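Local coordinates for early transcribed membrane protein 13 (Plasmodium falciparum, PDB 2VWA), which binds phosphatidylethanolamine through its soluble helical domain and is probably needed for liver-stage development of the malaria parasite, at residues A[52-57]-A[80-85]; A[33-38]-A[86-91]; A[8-13]-A[56-61]. One frame throughout, in Å; residues are numbered along the deposited sequence.

The three contacts lie in the small all-helical soluble domain. Two join helices to each other; interaction 3 lays the N-terminal arm on helix 54-67. Interactions 1 and 2 both use helix 74-99, with centres about 10 Å apart, and both touch the bound phosphatidylethanolamine. Interactions 1 and 3 share Tyr56 and Met57, and their centres are also about 10 Å apart. The centres of interactions 2 and 3 are about 16 Å apart. Along the chain, interaction 1 is nested inside the loop closed by interaction 2. Tyr56 OH is hydrogen-bonded to His38 ND1. Helix 54-67 thus sits between the N-terminal arm and the two lipid-facing helices, which also touch each other.

Interaction 1 (A[52-57]-A[80-85]); sequences NNMEYM and AVMDLK. With PTY (phosphatidylethanolamine), chain G.
Met57 meets the backbone of Lys85, with its selenium 3.6 Å from Lys85 CA. The methionines here are selenomethionines. The bent chain of Met57 lays SE alongside the helix at Leu84 and Lys85. Nearer the backbone, Met57 CB packs 4.2 Å from Val81 CG1 and also touches Leu84 CB.

Met54 sits one turn earlier and works at the more exposed margin. Its CG is anti to the carbonyl carbon (chi1 -60°), and the chain then bends at chi2 and chi3. These bends carry CE across to Met82, 4.0 Å from the selenium of that residue. Met54 SE rests 4.1 Å from CD of Lys85.

Lys85 is stretched out, with CG anti to the backbone N (chi1 -174°). Its aliphatic length therefore runs past both Met54 and Asn52. Asn52 OD1 lies 3.5 Å from Lys85 CE, and the two chains cross obliquely. The hydrogen bond of Asn52 OD1 goes one turn further, to Gln89 NE2. Between 52-57 and 80-85 the contact is mostly van der Waals packing.

Asn53 is the N-cap of helix 54-67. Its OD1 accepts from Tyr56 N at 2.8 Å, with a fairly straight N-H...O angle of 161°, and fixes the start of the helix.

Met82 and Asp83 belong to the lipid pocket. Met82 CB lies 3.8 Å from C29, the end of one acyl chain. The carboxylate of Asp83 also borders this chain and forms a salt bridge with Arg32.

The contact joins the first turn of helix 54-67 to the N-terminal half of helix 74-99. Leu84 also reaches Ala31 and Ile35 of helix 21-41, while Val81 touches Gln58 and Val61 further along helix 54-67.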
loop_
_atom_site.group_PDB
_atom_site.type_symbol
_atom_site.label_atom_id
_atom_site.label_comp_id
_atom_site.label_asym_id
_atom_site.label_seq_id
_atom_site.Cartn_x
_atom_site.Cartn_y
_atom_site.Cartn_z
ATOM N N ASN A 52 -9.176 -2.163 5.900
ATOM C CA ASN A 52 -9.844 -2.301 4.632
ATOM C C ASN A 52 -10.059 -0.932 3.996
ATOM O O ASN A 52 -10.921 -0.766 3.146
ATOM C CB ASN A 52 -11.161 -3.069 4.795
ATOM C CG ASN A 52 -10.937 -4.542 5.125
ATOM O OD1 ASN A 52 -10.213 -5.248 4.415
ATOM N ND2 ASN A 52 -11.546 -5.010 6.210
ATOM N N ASN A 53 -9.283 0.053 4.408
ATOM C CA ASN A 53 -9.455 1.369 3.862
ATOM C C ASN A 53 -8.715 1.557 2.530
ATOM O O ASN A 53 -7.495 1.693 2.505
ATOM C CB ASN A 53 -9.054 2.440 4.870
ATOM C CG ASN A 53 -9.378 3.802 4.378
ATOM O OD1 ASN A 53 -8.883 4.221 3.350
ATOM N ND2 ASN A 53 -10.236 4.498 5.084
HETATM N N MSE A 54 -9.490 1.565 1.445
HETATM C CA MSE A 54 -8.976 1.612 0.070
HETATM C C MSE A 54 -8.159 2.869 -0.236
HETATM O O MSE A 54 -7.060 2.789 -0.792
HETATM C CB MSE A 54 -10.135 1.506 -0.916
HETATM C CG MSE A 54 -10.896 0.221 -0.757
HETATM SE SE MSE A 54 -9.821 -1.298 -1.414
HETATM C CE MSE A 54 -11.009 -1.815 -2.906
ATOM N N GLU A 55 -8.707 4.019 0.142
ATOM C CA GLU A 55 -8.048 5.297 -0.046
ATOM C C GLU A 55 -6.663 5.333 0.639
ATOM O O GLU A 55 -5.689 5.866 0.086
ATOM C CB GLU A 55 -8.979 6.385 0.456
ATOM C CG GLU A 55 -8.435 7.791 0.398
ATOM C CD GLU A 55 -9.416 8.799 1.029
ATOM O OE1 GLU A 55 -10.277 9.317 0.269
ATOM O OE2 GLU A 55 -9.315 9.049 2.268
ATOM N N TYR A 56 -6.586 4.729 1.826
ATOM C CA TYR A 56 -5.356 4.544 2.545
ATOM C C TYR A 56 -4.317 3.724 1.770
ATOM O O TYR A 56 -3.133 4.084 1.720
ATOM C CB TYR A 56 -5.681 3.896 3.874
ATOM C CG TYR A 56 -4.507 3.448 4.690
ATOM C CD1 TYR A 56 -3.465 4.327 5.001
ATOM C CD2 TYR A 56 -4.458 2.145 5.183
ATOM C CE1 TYR A 56 -2.391 3.912 5.772
ATOM C CE2 TYR A 56 -3.398 1.719 5.959
ATOM C CZ TYR A 56 -2.373 2.600 6.250
ATOM O OH TYR A 56 -1.328 2.165 7.021
HETATM N N MSE A 57 -4.736 2.631 1.149
HETATM C CA MSE A 57 -3.770 1.866 0.385
HETATM C C MSE A 57 -3.358 2.538 -0.913
HETATM O O MSE A 57 -2.193 2.479 -1.272
HETATM C CB MSE A 57 -4.204 0.434 0.173
HETATM C CG MSE A 57 -5.538 0.146 0.704
HETATM SE SE MSE A 57 -5.414 -1.551 1.623
HETATM C CE MSE A 57 -6.602 -1.217 3.140
ATOM N N ALA A 80 -1.862 -3.528 -7.320
ATOM C CA ALA A 80 -0.984 -3.391 -6.174
ATOM C C ALA A 80 -1.756 -3.049 -4.881
ATOM O O ALA A 80 -1.415 -3.546 -3.802
ATOM C CB ALA A 80 0.119 -2.374 -6.459
ATOM N N VAL A 81 -2.779 -2.205 -5.018
ATOM C CA VAL A 81 -3.719 -1.831 -3.964
ATOM C C VAL A 81 -4.456 -3.043 -3.442
ATOM O O VAL A 81 -4.480 -3.292 -2.244
ATOM C CB VAL A 81 -4.767 -0.823 -4.488
ATOM C CG1 VAL A 81 -5.962 -0.659 -3.485
ATOM C CG2 VAL A 81 -4.110 0.524 -4.797
HETATM N N MSE A 82 -5.033 -3.823 -4.345
HETATM C CA MSE A 82 -5.652 -5.092 -3.947
HETATM C C MSE A 82 -4.677 -5.984 -3.150
HETATM O O MSE A 82 -5.063 -6.617 -2.162
HETATM C CB MSE A 82 -6.216 -5.830 -5.170
HETATM C CG MSE A 82 -7.467 -5.180 -5.767
HETATM SE SE MSE A 82 -8.823 -4.786 -4.358
HETATM C CE MSE A 82 -9.120 -6.649 -3.719
ATOM N N ASP A 83 -3.416 -6.005 -3.574
ATOM C CA ASP A 83 -2.413 -6.822 -2.930
ATOM C C ASP A 83 -2.128 -6.318 -1.520
ATOM O O ASP A 83 -2.094 -7.079 -0.582
ATOM C CB ASP A 83 -1.145 -6.860 -3.784
ATOM C CG ASP A 83 -0.122 -7.850 -3.270
ATOM O OD1 ASP A 83 0.421 -7.655 -2.148
ATOM O OD2 ASP A 83 0.156 -8.840 -3.988
ATOM N N LEU A 84 -1.941 -5.020 -1.380
ATOM C CA LEU A 84 -1.774 -4.410 -0.057
ATOM C C LEU A 84 -2.941 -4.671 0.879
ATOM O O LEU A 84 -2.733 -4.902 2.057
ATOM C CB LEU A 84 -1.508 -2.902 -0.181
ATOM C CG LEU A 84 -0.030 -2.517 -0.150
ATOM C CD1 LEU A 84 0.855 -3.474 -0.913
ATOM C CD2 LEU A 84 0.132 -1.108 -0.650
ATOM N N LYS A 85 -4.155 -4.666 0.356
ATOM C CA LYS A 85 -5.319 -5.069 1.136
ATOM C C LYS A 85 -5.196 -6.469 1.719
ATOM O O LYS A 85 -5.385 -6.658 2.917
ATOM C CB LYS A 85 -6.592 -4.964 0.305
ATOM C CG LYS A 85 -7.877 -5.233 1.097
ATOM C CD LYS A 85 -9.076 -4.946 0.253
ATOM C CE LYS A 85 -10.316 -5.534 0.879
ATOM N NZ LYS A 85 -11.366 -5.718 -0.160
HETATM C C1 PTY G . 6.786 -10.462 10.340
HETATM C C2 PTY G . 5.930 -8.183 16.057
HETATM C C3 PTY G . 5.430 -7.112 15.091
HETATM O O4 PTY G . 6.763 -10.991 9.015
HETATM C C5 PTY G . 5.308 -9.756 12.211
HETATM C C6 PTY G . 5.403 -9.930 10.696
HETATM O O7 PTY G . 4.399 -10.840 10.231
HETATM C C8 PTY G . 3.210 -10.205 9.654
HETATM O O10 PTY G . 2.684 -9.265 10.228
HETATM C C11 PTY G . 2.612 -10.712 8.357
HETATM C C12 PTY G . 2.256 -12.192 8.493
HETATM C C13 PTY G . 1.248 -12.668 7.448
HETATM C C14 PTY G . 1.879 -12.868 6.074
HETATM C C15 PTY G . 2.144 -14.341 5.768
HETATM C C16 PTY G . 3.156 -14.504 4.635
HETATM C C17 PTY G . 2.447 -14.489 3.281
HETATM C C18 PTY G . 3.424 -14.592 2.115
HETATM C C19 PTY G . 2.698 -15.026 0.847
HETATM C C20 PTY G . 2.624 -13.889 -0.169
HETATM C C21 PTY G . 1.206 -13.354 -0.341
HETATM C C22 PTY G . 0.391 -14.211 -1.308
HETATM C C23 PTY G . 0.150 -13.516 -2.645
HETATM C C24 PTY G . -1.243 -12.892 -2.726
HETATM C C25 PTY G . -1.231 -11.769 -3.757
HETATM C C26 PTY G . -2.462 -10.872 -3.687
HETATM C C27 PTY G . -2.522 -10.035 -4.956
HETATM C C28 PTY G . -3.932 -9.601 -5.334
HETATM C C29 PTY G . -3.856 -8.535 -6.410
HETATM C C30 PTY G . 7.081 -12.390 8.757
HETATM C C31 PTY G . 6.086 -13.483 9.089
HETATM O O30 PTY G . 8.164 -12.661 8.266
HETATM C C32 PTY G . 5.505 -14.095 7.818
HETATM C C33 PTY G . 4.864 -15.449 8.116
HETATM C C34 PTY G . 5.286 -16.512 7.102
HETATM C C35 PTY G . 4.346 -17.717 7.158
HETATM C C36 PTY G . 5.136 -19.024 7.171
HETATM C C37 PTY G . 4.987 -19.779 5.854
HETATM C C38 PTY G . 6.252 -20.567 5.528
HETATM C C39 PTY G . 6.982 -19.990 4.315
HETATM C C40 PTY G . 7.021 -20.989 3.156
HETATM C C41 PTY G . 7.233 -20.285 1.817
HETATM C C42 PTY G . 6.016 -20.432 0.905
HETATM C C43 PTY G . 6.419 -20.403 -0.567
HETATM C C44 PTY G . 5.531 -19.467 -1.365
HETATM P P1 PTY G . 6.671 -7.517 12.754
HETATM O O11 PTY G . 6.466 -6.757 14.168
HETATM O O12 PTY G . 6.744 -6.467 11.668
HETATM O O13 PTY G . 7.821 -8.489 12.907
HETATM O O14 PTY G . 5.303 -8.365 12.547
HETATM N N1 PTY G . 6.068 -7.609 17.382
#

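Interaction 2 (A[33-38]-A[86-91]); sequences LSIQKH and YHLQKV. With PTY (phosphatidylethanolamine), chain G.
Gln36 and His87 meet in the wall of the phosphatidylethanolamine pocket, where helix 21-41 packs against helix 74-99. The short axes of 33-38 and 86-91 come within 10.2 Å and cross at -42°. Gln36 CG is anti to its backbone N, and the extended chain carries the amide to His87 and the lipid head group. The amide is used at both ends. OE1 accepts from His87 NE2 at 2.9 Å, in a bent bond (N-H...O 138°), with the amide and ring planes 38° apart. NE2 gives a weak hydrogen bond to the phosphate oxygen O12 of the lipid and is also hydrogen-bonded to Glu40 OE2. These partners fix which way the amide is turned, and they make His87 a second-shell support for Gln36.

Lys90 and Tyr86 follow one acyl chain: Lys90 CB lies 3.7 Å from C13, and Tyr86 CD1 lies 3.7 Å from C24. Behind the pocket, Ile35 and Leu88 cross at about a right angle, with Ile35 CD1 3.8 Å from Leu88 CD2. Val91 CG2 touches both Gln36 and the lipid: it is 3.7 Å from Gln36 OE1, and 3.8 Å separates Val91 CG2 from the ester carbonyl oxygen O10 of the lipid.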
loop_
_atom_site.group_PDB
_atom_site.type_symbol
_atom_site.label_atom_id
_atom_site.label_comp_id
_atom_site.label_asym_id
_atom_site.label_seq_id
_atom_site.Cartn_x
_atom_site.Cartn_y
_atom_site.Cartn_z
ATOM N N LEU A 33 6.006 -4.286 2.966
ATOM C CA LEU A 33 6.679 -4.064 4.253
ATOM C C LEU A 33 6.510 -2.631 4.696
ATOM O O LEU A 33 6.449 -2.340 5.874
ATOM C CB LEU A 33 8.167 -4.444 4.207
ATOM C CG LEU A 33 8.385 -5.954 3.988
ATOM C CD1 LEU A 33 9.803 -6.223 3.484
ATOM C CD2 LEU A 33 8.077 -6.780 5.259
ATOM N N SER A 34 6.399 -1.728 3.750
ATOM C CA SER A 34 6.379 -0.333 4.110
ATOM C C SER A 34 5.059 0.081 4.773
ATOM O O SER A 34 5.041 0.849 5.724
ATOM C CB SER A 34 6.742 0.510 2.890
ATOM O OG SER A 34 6.318 1.849 3.039
ATOM N N ILE A 35 3.954 -0.448 4.286
ATOM C CA ILE A 35 2.668 -0.091 4.826
ATOM C C ILE A 35 2.432 -0.948 6.077
ATOM O O ILE A 35 1.683 -0.574 6.969
ATOM C CB ILE A 35 1.526 -0.253 3.748
ATOM C CG1 ILE A 35 0.308 0.590 4.110
ATOM C CG2 ILE A 35 1.136 -1.731 3.518
ATOM C CD1 ILE A 35 -0.823 0.496 3.065
ATOM N N GLN A 36 3.069 -2.112 6.119
ATOM C CA GLN A 36 3.046 -2.941 7.308
ATOM C C GLN A 36 3.617 -2.147 8.486
ATOM O O GLN A 36 2.979 -2.034 9.537
ATOM C CB GLN A 36 3.852 -4.206 7.078
ATOM C CG GLN A 36 3.981 -5.029 8.335
ATOM C CD GLN A 36 4.488 -6.413 8.088
ATOM O OE1 GLN A 36 4.398 -6.967 6.975
ATOM N NE2 GLN A 36 5.012 -7.004 9.137
ATOM N N LYS A 37 4.819 -1.591 8.311
ATOM C CA LYS A 37 5.393 -0.723 9.349
ATOM C C LYS A 37 4.522 0.464 9.716
ATOM O O LYS A 37 4.420 0.791 10.894
ATOM C CB LYS A 37 6.773 -0.215 8.977
ATOM C CG LYS A 37 7.838 -1.244 9.169
ATOM C CD LYS A 37 8.917 -0.993 8.129
ATOM C CE LYS A 37 10.046 -1.990 8.257
ATOM N NZ LYS A 37 11.298 -1.305 7.823
ATOM N N HIS A 38 3.920 1.121 8.728
ATOM C CA HIS A 38 2.999 2.206 9.038
ATOM C C HIS A 38 1.787 1.700 9.824
ATOM O O HIS A 38 1.381 2.309 10.800
ATOM C CB HIS A 38 2.558 2.948 7.788
ATOM C CG HIS A 38 1.798 4.205 8.079
ATOM N ND1 HIS A 38 0.419 4.246 8.139
ATOM C CD2 HIS A 38 2.225 5.466 8.340
ATOM C CE1 HIS A 38 0.032 5.481 8.417
ATOM N NE2 HIS A 38 1.107 6.242 8.535
ATOM N N TYR A 86 -4.866 -7.439 0.887
ATOM C CA TYR A 86 -4.763 -8.786 1.319
ATOM C C TYR A 86 -3.672 -8.884 2.411
ATOM O O TYR A 86 -3.878 -9.536 3.460
ATOM C CB TYR A 86 -4.476 -9.720 0.119
ATOM C CG TYR A 86 -4.573 -11.214 0.426
ATOM C CD1 TYR A 86 -3.520 -12.087 0.126
ATOM C CD2 TYR A 86 -5.715 -11.750 1.048
ATOM C CE1 TYR A 86 -3.609 -13.476 0.409
ATOM C CE2 TYR A 86 -5.829 -13.121 1.336
ATOM C CZ TYR A 86 -4.771 -13.977 1.025
ATOM O OH TYR A 86 -4.898 -15.325 1.342
ATOM N N HIS A 87 -2.541 -8.227 2.170
ATOM C CA HIS A 87 -1.449 -8.249 3.082
ATOM C C HIS A 87 -1.868 -7.633 4.428
ATOM O O HIS A 87 -1.670 -8.246 5.474
ATOM C CB HIS A 87 -0.251 -7.502 2.480
ATOM C CG HIS A 87 0.967 -7.510 3.350
ATOM N ND1 HIS A 87 1.738 -8.638 3.542
ATOM C CD2 HIS A 87 1.550 -6.527 4.077
ATOM C CE1 HIS A 87 2.747 -8.350 4.342
ATOM N NE2 HIS A 87 2.660 -7.074 4.682
ATOM N N LEU A 88 -2.475 -6.449 4.406
ATOM C CA LEU A 88 -2.888 -5.819 5.670
ATOM C C LEU A 88 -3.817 -6.679 6.518
ATOM O O LEU A 88 -3.731 -6.654 7.746
ATOM C CB LEU A 88 -3.511 -4.436 5.448
ATOM C CG LEU A 88 -2.668 -3.207 5.786
ATOM C CD1 LEU A 88 -1.169 -3.470 6.031
ATOM C CD2 LEU A 88 -2.865 -2.166 4.749
ATOM N N GLN A 89 -4.684 -7.447 5.865
ATOM C CA GLN A 89 -5.620 -8.299 6.566
ATOM C C GLN A 89 -4.898 -9.321 7.379
ATOM O O GLN A 89 -5.270 -9.609 8.520
ATOM C CB GLN A 89 -6.572 -8.965 5.580
ATOM C CG GLN A 89 -7.662 -8.005 5.119
ATOM C CD GLN A 89 -8.481 -8.555 3.982
ATOM O OE1 GLN A 89 -8.222 -9.652 3.496
ATOM N NE2 GLN A 89 -9.501 -7.790 3.553
ATOM N N LYS A 90 -3.831 -9.836 6.791
ATOM C CA LYS A 90 -2.965 -10.792 7.460
ATOM C C LYS A 90 -2.080 -10.176 8.574
ATOM O O LYS A 90 -1.850 -10.783 9.627
ATOM C CB LYS A 90 -2.094 -11.471 6.424
ATOM C CG LYS A 90 -2.853 -12.315 5.436
ATOM C CD LYS A 90 -1.899 -13.368 4.941
ATOM C CE LYS A 90 -2.130 -13.739 3.521
ATOM N NZ LYS A 90 -1.567 -12.699 2.621
ATOM N N VAL A 91 -1.582 -8.972 8.336
ATOM C CA VAL A 91 -0.866 -8.270 9.376
ATOM C C VAL A 91 -1.815 -8.084 10.581
ATOM O O VAL A 91 -1.459 -8.392 11.707
ATOM C CB VAL A 91 -0.289 -6.917 8.855
ATOM C CG1 VAL A 91 0.253 -6.066 10.015
ATOM C CG2 VAL A 91 0.799 -7.156 7.766
HETATM C C1 PTY G . 6.786 -10.462 10.340
HETATM C C2 PTY G . 5.930 -8.183 16.057
HETATM C C3 PTY G . 5.430 -7.112 15.091
HETATM O O4 PTY G . 6.763 -10.991 9.015
HETATM C C5 PTY G . 5.308 -9.756 12.211
HETATM C C6 PTY G . 5.403 -9.930 10.696
HETATM O O7 PTY G . 4.399 -10.840 10.231
HETATM C C8 PTY G . 3.210 -10.205 9.654
HETATM O O10 PTY G . 2.684 -9.265 10.228
HETATM C C11 PTY G . 2.612 -10.712 8.357
HETATM C C12 PTY G . 2.256 -12.192 8.493
HETATM C C13 PTY G . 1.248 -12.668 7.448
HETATM C C14 PTY G . 1.879 -12.868 6.074
HETATM C C15 PTY G . 2.144 -14.341 5.768
HETATM C C16 PTY G . 3.156 -14.504 4.635
HETATM C C17 PTY G . 2.447 -14.489 3.281
HETATM C C18 PTY G . 3.424 -14.592 2.115
HETATM C C19 PTY G . 2.698 -15.026 0.847
HETATM C C20 PTY G . 2.624 -13.889 -0.169
HETATM C C21 PTY G . 1.206 -13.354 -0.341
HETATM C C22 PTY G . 0.391 -14.211 -1.308
HETATM C C23 PTY G . 0.150 -13.516 -2.645
HETATM C C24 PTY G . -1.243 -12.892 -2.726
HETATM C C25 PTY G . -1.231 -11.769 -3.757
HETATM C C26 PTY G . -2.462 -10.872 -3.687
HETATM C C27 PTY G . -2.522 -10.035 -4.956
HETATM C C28 PTY G . -3.932 -9.601 -5.334
HETATM C C29 PTY G . -3.856 -8.535 -6.410
HETATM C C30 PTY G . 7.081 -12.390 8.757
HETATM C C31 PTY G . 6.086 -13.483 9.089
HETATM O O30 PTY G . 8.164 -12.661 8.266
HETATM C C32 PTY G . 5.505 -14.095 7.818
HETATM C C33 PTY G . 4.864 -15.449 8.116
HETATM C C34 PTY G . 5.286 -16.512 7.102
HETATM C C35 PTY G . 4.346 -17.717 7.158
HETATM C C36 PTY G . 5.136 -19.024 7.171
HETATM C C37 PTY G . 4.987 -19.779 5.854
HETATM C C38 PTY G . 6.252 -20.567 5.528
HETATM C C39 PTY G . 6.982 -19.990 4.315
HETATM C C40 PTY G . 7.021 -20.989 3.156
HETATM C C41 PTY G . 7.233 -20.285 1.817
HETATM C C42 PTY G . 6.016 -20.432 0.905
HETATM C C43 PTY G . 6.419 -20.403 -0.567
HETATM C C44 PTY G . 5.531 -19.467 -1.365
HETATM P P1 PTY G . 6.671 -7.517 12.754
HETATM O O11 PTY G . 6.466 -6.757 14.168
HETATM O O12 PTY G . 6.744 -6.467 11.668
HETATM O O13 PTY G . 7.821 -8.489 12.907
HETATM O O14 PTY G . 5.303 -8.365 12.547
HETATM N N1 PTY G . 6.068 -7.609 17.382
#

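Interaction 3 (A[8-13]-A[56-61]); sequences KPIIEN and YMQKFV
Ile10 and Lys8 meet Gln58 and Lys59 in a surface contact between the N-terminal arm and helix 54-67 of this all-helical domain. The arm 8-13 is irregular but largely extended. It precedes helix 21-41 and runs over the outer side of helix 54-67. The two backbones come nearest at Ile10 and Lys59, whose CA atoms are 6.2 Å apart.

Ile10 is the residue of the arm that points toward the helix. Its CG1 is anti to the carbonyl carbon (chi1 -75°), which brings CD1 down on Gln58. There CD1 lies 3.7 Å from Gln58 CB and 3.6 Å from Gln58 OE1. The other branch, CG2, touches the same amide oxygen. The two side chains cross at about a right angle. Higher on the same branch as CD1, Ile10 CG1 packs 3.8 Å from Lys59 CG, again nearly crosswise. Ile10 CD1 is itself 4.1 Å from Lys59 CG. Glu55 and Gln62 of the same helix also touch Ile10.

Gln58 has a second contact surface, since its side chain also touches Glu77 of helix 74-99. The side chain of Gln58 lies about 13 Å from the bound phosphatidylethanolamine, so this contact is apart from the lipid pocket.

Lys8, at the start of 8-13, also forms a salt bridge through NZ with Glu66.

One hydrogen bond joins 8-13 directly to 56-61. The Lys59 chain runs out from the helix and bends at chi4, which brings NZ to the arm's backbone. Lys59 NZ donates to Lys8 O at 3.1 Å, at a C=O...N angle of 136° and tilted 32° from the carbonyl plane.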
loop_
_atom_site.group_PDB
_atom_site.type_symbol
_atom_site.label_atom_id
_atom_site.label_comp_id
_atom_site.label_asym_id
_atom_site.label_seq_id
_atom_site.Cartn_x
_atom_site.Cartn_y
_atom_site.Cartn_z
ATOM N N LYS A 8 -1.590 14.352 0.650
ATOM C CA LYS A 8 -1.742 14.516 -0.794
ATOM C C LYS A 8 -3.020 13.807 -1.236
ATOM O O LYS A 8 -3.269 12.668 -0.829
ATOM C CB LYS A 8 -0.554 13.940 -1.560
ATOM C CG LYS A 8 0.677 14.843 -1.637
ATOM C CD LYS A 8 1.905 14.090 -2.223
ATOM C CE LYS A 8 2.363 14.622 -3.594
ATOM N NZ LYS A 8 1.449 14.317 -4.739
ATOM N N PRO A 9 -3.860 14.487 -2.040
ATOM C CA PRO A 9 -5.036 13.815 -2.587
ATOM C C PRO A 9 -4.618 12.755 -3.602
ATOM O O PRO A 9 -3.491 12.756 -4.074
ATOM C CB PRO A 9 -5.801 14.942 -3.296
ATOM C CG PRO A 9 -5.172 16.208 -2.840
ATOM C CD PRO A 9 -3.773 15.893 -2.477
ATOM N N ILE A 10 -5.541 11.862 -3.923
ATOM C CA ILE A 10 -5.318 10.812 -4.895
ATOM C C ILE A 10 -5.482 11.383 -6.298
ATOM O O ILE A 10 -6.431 12.147 -6.559
ATOM C CB ILE A 10 -6.301 9.657 -4.655
ATOM C CG1 ILE A 10 -5.862 8.860 -3.428
ATOM C CG2 ILE A 10 -6.412 8.747 -5.881
ATOM C CD1 ILE A 10 -6.938 7.934 -2.902
ATOM N N ILE A 11 -4.554 11.018 -7.189
ATOM C CA ILE A 11 -4.603 11.444 -8.597
ATOM C C ILE A 11 -4.861 10.257 -9.515
ATOM O O ILE A 11 -4.532 9.130 -9.183
ATOM C CB ILE A 11 -3.344 12.255 -9.013
ATOM C CG1 ILE A 11 -2.081 11.394 -9.008
ATOM C CG2 ILE A 11 -3.119 13.421 -8.050
ATOM C CD1 ILE A 11 -0.804 12.146 -9.459
ATOM N N GLU A 12 -5.495 10.501 -10.649
ATOM C CA GLU A 12 -5.737 9.439 -11.627
ATOM C C GLU A 12 -4.366 9.034 -12.226
ATOM O O GLU A 12 -3.600 9.899 -12.660
ATOM C CB GLU A 12 -6.701 9.945 -12.713
ATOM C CG GLU A 12 -7.355 8.864 -13.596
ATOM C CD GLU A 12 -7.795 9.399 -14.988
ATOM O OE1 GLU A 12 -8.716 8.804 -15.609
ATOM O OE2 GLU A 12 -7.216 10.410 -15.479
ATOM N N ASN A 13 -4.044 7.742 -12.195
ATOM C CA ASN A 13 -2.878 7.224 -12.904
ATOM C C ASN A 13 -3.271 7.176 -14.360
ATOM O O ASN A 13 -4.249 6.509 -14.711
ATOM C CB ASN A 13 -2.502 5.816 -12.420
ATOM C CG ASN A 13 -1.112 5.356 -12.916
ATOM O OD1 ASN A 13 -0.782 5.483 -14.095
ATOM N ND2 ASN A 13 -0.305 4.818 -12.004
ATOM N N TYR A 56 -6.586 4.729 1.826
ATOM C CA TYR A 56 -5.356 4.544 2.545
ATOM C C TYR A 56 -4.317 3.724 1.770
ATOM O O TYR A 56 -3.133 4.084 1.720
ATOM C CB TYR A 56 -5.681 3.896 3.874
ATOM C CG TYR A 56 -4.507 3.448 4.690
ATOM C CD1 TYR A 56 -3.465 4.327 5.001
ATOM C CD2 TYR A 56 -4.458 2.145 5.183
ATOM C CE1 TYR A 56 -2.391 3.912 5.772
ATOM C CE2 TYR A 56 -3.398 1.719 5.959
ATOM C CZ TYR A 56 -2.373 2.600 6.250
ATOM O OH TYR A 56 -1.328 2.165 7.021
HETATM N N MSE A 57 -4.736 2.631 1.149
HETATM C CA MSE A 57 -3.770 1.866 0.385
HETATM C C MSE A 57 -3.358 2.538 -0.913
HETATM O O MSE A 57 -2.193 2.479 -1.272
HETATM C CB MSE A 57 -4.204 0.434 0.173
HETATM C CG MSE A 57 -5.538 0.146 0.704
HETATM SE SE MSE A 57 -5.414 -1.551 1.623
HETATM C CE MSE A 57 -6.602 -1.217 3.140
ATOM N N GLN A 58 -4.310 3.186 -1.579
ATOM C CA GLN A 58 -4.040 3.975 -2.770
ATOM C C GLN A 58 -3.019 5.076 -2.508
ATOM O O GLN A 58 -2.038 5.197 -3.227
ATOM C CB GLN A 58 -5.317 4.598 -3.306
ATOM C CG GLN A 58 -6.080 3.720 -4.265
ATOM C CD GLN A 58 -6.733 4.521 -5.389
ATOM O OE1 GLN A 58 -7.731 5.214 -5.168
ATOM N NE2 GLN A 58 -6.170 4.431 -6.604
ATOM N N LYS A 59 -3.246 5.863 -1.461
ATOM C CA LYS A 59 -2.333 6.961 -1.123
ATOM C C LYS A 59 -0.939 6.427 -0.926
ATOM O O LYS A 59 0.034 7.082 -1.298
ATOM C CB LYS A 59 -2.785 7.724 0.114
ATOM C CG LYS A 59 -4.009 8.592 -0.080
ATOM C CD LYS A 59 -4.207 9.392 1.183
ATOM C CE LYS A 59 -5.592 9.988 1.277
ATOM N NZ LYS A 59 -5.685 11.222 0.473
ATOM N N PHE A 60 -0.860 5.221 -0.382
ATOM C CA PHE A 60 0.417 4.538 -0.165
ATOM C C PHE A 60 1.112 4.077 -1.447
ATOM O O PHE A 60 2.325 4.223 -1.587
ATOM C CB PHE A 60 0.252 3.344 0.779
ATOM C CG PHE A 60 1.186 3.386 1.911
ATOM C CD1 PHE A 60 2.479 2.896 1.774
ATOM C CD2 PHE A 60 0.809 3.984 3.110
ATOM C CE1 PHE A 60 3.377 2.980 2.838
ATOM C CE2 PHE A 60 1.710 4.069 4.169
ATOM C CZ PHE A 60 2.991 3.577 4.030
ATOM N N VAL A 61 0.337 3.523 -2.368
ATOM C CA VAL A 61 0.879 3.043 -3.625
ATOM C C VAL A 61 1.317 4.243 -4.486
ATOM O O VAL A 61 2.332 4.177 -5.185
ATOM C CB VAL A 61 -0.138 2.102 -4.382
ATOM C CG1 VAL A 61 0.332 1.805 -5.792
ATOM C CG2 VAL A 61 -0.350 0.792 -3.608
#